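Local structure of metallophosphoesterase (3RQZ) at residues D31-G36 / P57-I62; Y129-A134 / L163-P168; P154-E159 / A167-N172. The protein binds zinc ions at a two-metal site and probably acts as a phosphatase of the calcineurin-like metallophosphoesterase superfamily. All blocks are in the same frame, centred on the assembly; numbering follows the deposited sequence.

Interaction 1 of 3, residues D31-G36 / P57-I62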
# COMPACT_ATOMS: atom_id res chain seq x y z
N ASP A 31 11.35 4.85 10.76
CA ASP A 31 9.92 5.17 10.69
C ASP A 31 9.30 4.26 9.64
O ASP A 31 9.99 3.72 8.77
CB ASP A 31 9.67 6.66 10.35
CG ASP A 31 8.26 7.15 10.74
OD1 ASP A 31 7.47 6.42 11.40
OD2 ASP A 31 7.92 8.31 10.37
N ILE A 32 7.99 4.06 9.76
CA ILE A 32 7.22 3.24 8.83
C ILE A 32 6.01 4.06 8.35
O ILE A 32 5.28 4.66 9.16
CB ILE A 32 6.80 1.93 9.50
CG1 ILE A 32 8.06 1.07 9.79
CG2 ILE A 32 5.73 1.16 8.66
CD1 ILE A 32 7.84 -0.07 10.80
N TRP A 33 5.83 4.15 7.03
CA TRP A 33 4.70 4.89 6.47
C TRP A 33 3.73 3.95 5.76
O TRP A 33 4.16 3.15 4.94
CB TRP A 33 5.13 5.92 5.43
CG TRP A 33 6.09 6.98 5.86
CD1 TRP A 33 6.47 7.31 7.15
CD2 TRP A 33 6.74 7.90 5.00
NE1 TRP A 33 7.35 8.37 7.11
CE2 TRP A 33 7.52 8.76 5.81
CE3 TRP A 33 6.74 8.08 3.61
CZ2 TRP A 33 8.32 9.78 5.27
CZ3 TRP A 33 7.54 9.13 3.07
CH2 TRP A 33 8.32 9.94 3.90
N SER A 34 2.44 4.06 6.07
CA SER A 34 1.42 3.23 5.43
C SER A 34 0.59 4.06 4.45
O SER A 34 0.07 5.14 4.78
CB SER A 34 0.50 2.59 6.49
OG SER A 34 -0.67 1.99 5.89
N LEU A 35 0.47 3.55 3.23
CA LEU A 35 -0.33 4.21 2.22
C LEU A 35 -1.75 3.65 2.11
O LEU A 35 -2.44 3.91 1.13
CB LEU A 35 0.41 4.16 0.86
CG LEU A 35 1.50 5.19 0.62
CD1 LEU A 35 2.50 5.31 1.78
CD2 LEU A 35 2.25 4.95 -0.76
N GLY A 36 -2.21 2.92 3.12
CA GLY A 36 -3.62 2.55 3.16
C GLY A 36 -3.91 1.19 2.56
O GLY A 36 -2.98 0.48 2.11
N PRO A 57 3.09 5.98 13.26
CA PRO A 57 2.48 7.14 13.96
C PRO A 57 2.51 8.46 13.17
O PRO A 57 1.76 9.37 13.49
CB PRO A 57 3.33 7.27 15.24
CG PRO A 57 4.75 6.67 14.85
CD PRO A 57 4.32 5.50 13.95
N ASN A 58 3.37 8.58 12.16
CA ASN A 58 3.49 9.87 11.45
C ASN A 58 2.76 9.91 10.12
O ASN A 58 2.15 10.93 9.80
CB ASN A 58 4.98 10.23 11.24
CG ASN A 58 5.71 10.42 12.55
OD1 ASN A 58 5.30 11.21 13.41
ND2 ASN A 58 6.82 9.69 12.72
N ILE A 59 2.85 8.84 9.33
CA ILE A 59 2.24 8.80 8.00
C ILE A 59 1.44 7.51 7.88
O ILE A 59 2.00 6.42 7.87
CB ILE A 59 3.29 8.91 6.84
CG1 ILE A 59 4.10 10.21 6.91
CG2 ILE A 59 2.59 8.80 5.44
CD1 ILE A 59 3.36 11.39 6.38
N SER A 60 0.12 7.63 7.85
CA SER A 60 -0.77 6.49 7.69
C SER A 60 -2.04 7.04 7.05
O SER A 60 -2.82 7.74 7.71
CB SER A 60 -1.11 5.86 9.06
OG SER A 60 -1.95 4.70 8.92
N VAL A 61 -2.23 6.80 5.75
CA VAL A 61 -3.34 7.39 5.06
C VAL A 61 -4.37 6.28 4.73
O VAL A 61 -4.03 5.10 4.71
CB VAL A 61 -2.87 8.23 3.79
CG1 VAL A 61 -1.95 9.42 4.21
CG2 VAL A 61 -2.16 7.35 2.76
N ILE A 62 -5.63 6.66 4.54
CA ILE A 62 -6.70 5.71 4.37
C ILE A 62 -6.68 5.24 2.92
O ILE A 62 -6.34 6.03 2.01
CB ILE A 62 -8.07 6.36 4.75
CG1 ILE A 62 -9.18 5.34 4.73
CG2 ILE A 62 -8.47 7.52 3.80
CD1 ILE A 62 -9.87 5.21 6.04
O HOH W 1 4.84 6.95 10.46
O HOH W 2 -2.65 3.53 6.48
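Ile59 lies along the indole of Trp33, and this pair forms the packed face of a parallel contact between strand 31-34 and the short strand 59-60. Ile59 CG1 stands 3.7 Å from the centroid of the five-membered ring of Trp33 and only 7° off the ring normal, a CH-pi contact over the face. The first torsion of Ile59, with CG1 anti to the carbonyl carbon (chi1 -60°), lays CG1 over that ring and leaves CG2 by Trp33 CB; Ile59 CB itself is 3.5 Å from Trp33 CG. Val115 of strand 113-116 packs on Leu35, Ile59 and Val61, so this apolar side faces the second sheet.

Backbone bonds hold the strands toward the metal side: Ser34 N donates to Ile59 O at 3.0 Å, and Val61 N to Ser34 O at the same length of 3.0 Å. Beyond them Gly36, with no side chain, lets its CA come to 3.0 Å from Val61 O; the next residue in the chain is the zinc ligand Asp37.

The face opposite the indole is wet though buried. There a water joins Ser34 OG, Ser60 OG and Val61 O, and Ser60 OG is further bonded to Tyr100 OH.

The Asp31 end is the more exposed one. Asn58 ND2 donates to Asp31 OD2 at 2.9 Å; the oxygen lies in the amide plane, yet the donor comes from 46° above the carboxylate plane. That same OD2 also takes a weak bond at the edge of the indole from Trp33 NE1. Another water donates to Asp31 OD1 and Ile32 O and accepts from Asn58 N, bridging the segments where 57-58 diverge from 31-32.

The contact closes a beta-alpha-beta crossover through helix 45-55. Its chemistry implies a division by face and end: ring packing toward Val115, water between the serines, amide bonds toward the metal site, and a carboxylate with water at the exposed end.

Interaction 2 of 3, residues Y129-A134 / L163-P168; sequences YNARIA and LSNVAP
Ala131 and Pro168 supply most of the apolar packing between the start of helix 131-137 and the loop that follows helix 159-163. The methyl of Ala131 points into the turn of that loop, with CB 3.4 Å from Val166 O and 3.7 Å from Asn165 CA. Pro168 comes in by its ring: CG lies 3.8 Å from Tyr129 O, and CD is the same 3.8 Å from Ala131 N. The proline ring therefore rests against the backbone leading into the helix, and it also touches Leu155 and Ile157 of strand 154-158.

Polar links between the segments are few and indirect. One water accepts from Arg132 N at 3.1 Å and gives a weak bond to Asn165 OD1 at 3.4 Å. The Asn165 carboxamide is carried there by a first torsion that sets CG anti to the backbone N (chi1 -164°).

Capping bonds shape the two surfaces. Asn130 is the N-cap of helix 131-137, its OD1 accepting from Ile133 N at 3.1 Å in a nearly straight bond of 166°. Asn165, with positive phi, is the C-prime residue of the Schellman motif formed with the end of helix 159-163. One helix start thus packs on another helix end, at the surface. Asn130 caps one end and the Schellman motif closes the other, while water takes Arg132 N; what joins them is mainly methyl and proline packing.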
# COMPACT_ATOMS: atom_id res chain seq x y z
N TYR A 129 -0.89 4.53 -13.37
CA TYR A 129 -0.10 3.45 -13.98
C TYR A 129 0.42 3.77 -15.39
O TYR A 129 0.97 2.88 -16.07
CB TYR A 129 -0.87 2.12 -13.99
CG TYR A 129 -2.24 2.22 -14.62
CD1 TYR A 129 -2.40 2.28 -16.01
CD2 TYR A 129 -3.38 2.28 -13.83
CE1 TYR A 129 -3.66 2.37 -16.60
CE2 TYR A 129 -4.66 2.39 -14.40
CZ TYR A 129 -4.79 2.43 -15.79
OH TYR A 129 -6.03 2.54 -16.37
N ASN A 130 0.21 4.99 -15.85
CA ASN A 130 0.77 5.41 -17.14
C ASN A 130 1.21 6.89 -17.12
O ASN A 130 0.95 7.62 -16.14
CB ASN A 130 -0.21 5.09 -18.31
CG ASN A 130 -1.56 5.82 -18.18
OD1 ASN A 130 -1.66 6.83 -17.51
ND2 ASN A 130 -2.61 5.28 -18.82
N ALA A 131 1.86 7.33 -18.20
CA ALA A 131 2.37 8.71 -18.24
C ALA A 131 1.27 9.79 -18.27
O ALA A 131 1.42 10.84 -17.63
CB ALA A 131 3.34 8.89 -19.43
N ARG A 132 0.20 9.50 -19.01
CA ARG A 132 -0.97 10.37 -19.16
C ARG A 132 -1.52 10.83 -17.81
O ARG A 132 -1.66 12.04 -17.55
CB ARG A 132 -2.07 9.61 -19.94
CG ARG A 132 -3.19 10.46 -20.50
CD ARG A 132 -4.09 9.61 -21.39
NE ARG A 132 -3.31 8.54 -22.02
CZ ARG A 132 -3.45 7.25 -21.76
NH1 ARG A 132 -4.37 6.85 -20.90
NH2 ARG A 132 -2.68 6.36 -22.37
N ILE A 133 -1.80 9.87 -16.95
CA ILE A 133 -2.38 10.12 -15.63
C ILE A 133 -1.29 10.70 -14.73
O ILE A 133 -1.56 11.62 -13.98
CB ILE A 133 -3.15 8.89 -15.04
CG1 ILE A 133 -4.30 8.45 -15.97
CG2 ILE A 133 -3.64 9.15 -13.61
CD1 ILE A 133 -5.43 9.58 -16.21
N ALA A 134 -0.05 10.22 -14.85
CA ALA A 134 1.05 10.79 -14.04
C ALA A 134 1.19 12.28 -14.33
O ALA A 134 1.29 13.11 -13.41
CB ALA A 134 2.38 10.07 -14.33
N LEU A 163 5.62 14.27 -18.48
CA LEU A 163 5.16 15.37 -19.34
C LEU A 163 5.50 15.14 -20.82
O LEU A 163 4.82 15.69 -21.69
CB LEU A 163 5.69 16.72 -18.87
CG LEU A 163 5.20 17.27 -17.51
CD1 LEU A 163 5.95 18.56 -17.16
CD2 LEU A 163 3.67 17.48 -17.44
N SER A 164 6.53 14.34 -21.09
CA SER A 164 6.89 13.97 -22.46
C SER A 164 6.32 12.62 -22.83
O SER A 164 6.75 12.02 -23.82
CB SER A 164 8.41 13.95 -22.64
OG SER A 164 8.97 15.14 -22.13
N ASN A 165 5.38 12.13 -22.03
CA ASN A 165 4.70 10.86 -22.27
C ASN A 165 5.60 9.60 -22.30
O ASN A 165 5.30 8.61 -22.98
CB ASN A 165 3.82 10.97 -23.52
CG ASN A 165 2.81 9.86 -23.63
OD1 ASN A 165 1.93 9.71 -22.77
ND2 ASN A 165 2.95 9.05 -24.67
N VAL A 166 6.70 9.64 -21.54
CA VAL A 166 7.59 8.49 -21.37
C VAL A 166 6.98 7.54 -20.33
O VAL A 166 6.58 7.98 -19.24
CB VAL A 166 9.02 8.95 -20.95
CG1 VAL A 166 9.92 7.76 -20.64
CG2 VAL A 166 9.65 9.81 -22.06
N ALA A 167 6.89 6.26 -20.69
CA ALA A 167 6.33 5.24 -19.80
C ALA A 167 6.99 5.23 -18.39
O ALA A 167 8.20 5.47 -18.28
CB ALA A 167 6.43 3.84 -20.48
N PRO A 168 6.19 4.97 -17.31
CA PRO A 168 6.78 4.83 -15.96
C PRO A 168 7.63 3.57 -15.87
O PRO A 168 7.48 2.69 -16.70
CB PRO A 168 5.57 4.66 -15.04
CG PRO A 168 4.36 4.64 -15.88
CD PRO A 168 4.71 4.91 -17.31
O HOH W 3 0.10 7.26 -21.18

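Interaction 3 of 3, residues P154-E159 / A167-N172; sequences PLYIRE and APHHPN
Tyr156 and His169, the two residues with most area buried here, pair through both backbone and rings. They form a single antiparallel hydrogen-bonded bridge: His169 N donates to Tyr156 O at 2.8 Å and 173°, and Tyr156 N to His169 O at 3.1 Å. The Tyr156 side chain turns back over its partner because CG sits between the backbone N and the carbonyl carbon (chi1 64°). One face of the phenol then receives His169 CB, 3.6 Å from the ring centroid, a CH-pi contact. The imidazole continues alongside, its plane 9° from that of the phenol, but with centroids 4.8 Å apart the rings are slid so far that they barely overlap. Beyond the segments, Tyr156 OH bonds Glu175 and His169 NE2 bonds Glu161, so the polar end of each ring is engaged.

Pro171 works at a different part of the phenol, placing CB near the plane of the ring at its edge, 3.9 Å from Tyr156 CE1. Its CG also reaches Pro154 CB at 3.8 Å, while CD lies close to Pro154 O. Near this end the His170 ring lies obliquely by Pro154 O, and its NE2 is bonded to Asp196. Toward the other end, Pro168 CB packs 3.6 Å from Leu155 CD1 and also meets Ile157 CB.

The loop runs beside residues 154-157 of the outer strand of its sheet, whose inner neighbour is strand 184-188. His152, a zinc ligand, lies two residues before Pro154. With only one bridge and no regular strand in 167-172, the pairing must rest on two backbone bonds extended by proline and aromatic packing, while the nearby Glu161 and Glu175 hydrogen-bond the ends of His169 and Tyr156.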
# COMPACT_ATOMS: atom_id res chain seq x y z
N PRO A 154 4.86 -1.88 -7.97
CA PRO A 154 5.81 -0.81 -7.73
C PRO A 154 6.11 -0.04 -9.01
O PRO A 154 6.05 -0.59 -10.11
CB PRO A 154 7.05 -1.54 -7.17
CG PRO A 154 6.95 -2.92 -7.71
CD PRO A 154 5.45 -3.22 -7.81
N LEU A 155 6.43 1.25 -8.87
CA LEU A 155 6.48 2.17 -9.99
C LEU A 155 7.27 3.41 -9.59
O LEU A 155 7.24 3.81 -8.41
CB LEU A 155 5.04 2.59 -10.38
CG LEU A 155 4.82 3.64 -11.48
CD1 LEU A 155 3.63 3.29 -12.39
CD2 LEU A 155 4.63 5.06 -10.90
N TYR A 156 7.96 4.01 -10.56
CA TYR A 156 8.45 5.36 -10.42
C TYR A 156 8.42 6.08 -11.77
O TYR A 156 8.67 5.47 -12.82
CB TYR A 156 9.84 5.44 -9.75
CG TYR A 156 11.00 4.80 -10.51
CD1 TYR A 156 11.39 3.49 -10.24
CD2 TYR A 156 11.71 5.53 -11.47
CE1 TYR A 156 12.44 2.90 -10.93
CE2 TYR A 156 12.79 4.96 -12.16
CZ TYR A 156 13.15 3.64 -11.88
OH TYR A 156 14.18 3.06 -12.55
N ILE A 157 8.11 7.37 -11.74
CA ILE A 157 8.21 8.20 -12.96
C ILE A 157 8.67 9.60 -12.55
O ILE A 157 8.22 10.10 -11.53
CB ILE A 157 6.86 8.23 -13.72
CG1 ILE A 157 7.01 8.90 -15.09
CG2 ILE A 157 5.73 8.89 -12.84
CD1 ILE A 157 5.80 8.62 -16.03
N ARG A 158 9.60 10.19 -13.31
CA ARG A 158 9.97 11.60 -13.11
C ARG A 158 9.01 12.56 -13.86
O ARG A 158 8.35 12.17 -14.83
CB ARG A 158 11.44 11.86 -13.47
CG ARG A 158 12.00 13.15 -12.86
CD ARG A 158 13.52 13.21 -12.84
NE ARG A 158 14.08 12.55 -14.01
CZ ARG A 158 14.71 13.17 -14.99
NH1 ARG A 158 15.17 12.46 -16.02
NH2 ARG A 158 14.90 14.50 -14.95
N GLU A 159 8.95 13.79 -13.40
CA GLU A 159 8.02 14.78 -13.96
C GLU A 159 8.27 15.04 -15.45
O GLU A 159 7.32 15.05 -16.24
CB GLU A 159 8.09 16.07 -13.15
CG GLU A 159 7.17 17.18 -13.62
CD GLU A 159 7.23 18.43 -12.73
OE1 GLU A 159 8.34 18.78 -12.25
OE2 GLU A 159 6.19 19.06 -12.51
N ALA A 167 6.89 6.26 -20.69
CA ALA A 167 6.33 5.24 -19.80
C ALA A 167 6.99 5.23 -18.39
O ALA A 167 8.20 5.47 -18.28
CB ALA A 167 6.43 3.84 -20.48
N PRO A 168 6.19 4.97 -17.31
CA PRO A 168 6.78 4.83 -15.96
C PRO A 168 7.63 3.57 -15.87
O PRO A 168 7.48 2.69 -16.70
CB PRO A 168 5.57 4.66 -15.04
CG PRO A 168 4.36 4.64 -15.88
CD PRO A 168 4.71 4.91 -17.31
N HIS A 169 8.47 3.48 -14.85
CA HIS A 169 9.41 2.38 -14.72
C HIS A 169 8.89 1.42 -13.68
O HIS A 169 8.35 1.84 -12.67
CB HIS A 169 10.78 2.92 -14.26
CG HIS A 169 11.37 3.94 -15.18
ND1 HIS A 169 12.33 3.64 -16.11
CD2 HIS A 169 11.14 5.28 -15.30
CE1 HIS A 169 12.67 4.73 -16.77
NE2 HIS A 169 11.95 5.74 -16.31
N HIS A 170 9.05 0.12 -13.94
CA HIS A 170 8.74 -0.91 -12.97
C HIS A 170 10.07 -1.36 -12.36
O HIS A 170 10.84 -2.06 -13.01
CB HIS A 170 8.04 -2.10 -13.65
CG HIS A 170 7.78 -3.26 -12.74
ND1 HIS A 170 8.60 -4.37 -12.69
CD2 HIS A 170 6.78 -3.50 -11.86
CE1 HIS A 170 8.12 -5.24 -11.81
NE2 HIS A 170 7.02 -4.73 -11.29
N PRO A 171 10.36 -0.95 -11.11
CA PRO A 171 11.66 -1.29 -10.52
C PRO A 171 11.78 -2.78 -10.21
O PRO A 171 10.78 -3.46 -9.89
CB PRO A 171 11.68 -0.48 -9.21
CG PRO A 171 10.21 -0.34 -8.85
CD PRO A 171 9.47 -0.25 -10.16
N ASN A 172 13.00 -3.29 -10.34
CA ASN A 172 13.31 -4.68 -10.01
C ASN A 172 13.59 -4.76 -8.53
O ASN A 172 13.75 -3.73 -7.87
CB ASN A 172 14.59 -5.12 -10.75
CG ASN A 172 14.56 -4.84 -12.24
OD1 ASN A 172 15.48 -4.20 -12.77
ND2 ASN A 172 13.55 -5.37 -12.94

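In the fold
From the N terminus, interaction 1 comes first: strand 31-34 runs through helix 45-55 to strand 59-60, closing a beta-alpha-beta loop at the edge of the six-stranded sheet. It ends before the others begin. Interaction 2 opens at 129-134 and closes on 163-168. Interaction 3 starts inside the span of interaction 2, at 154-159, and the two end on overlapping segments, 163-168 and 167-172, which share Ala167 and Pro168. They also touch directly, Val166 O lying 3.4 Å from Ile157 CD1. Together they tie helix 131-137, the loop after helix 159-163 and the outer strand of the five-stranded sheet, with centres about 26 and 21 Å from that of interaction 1.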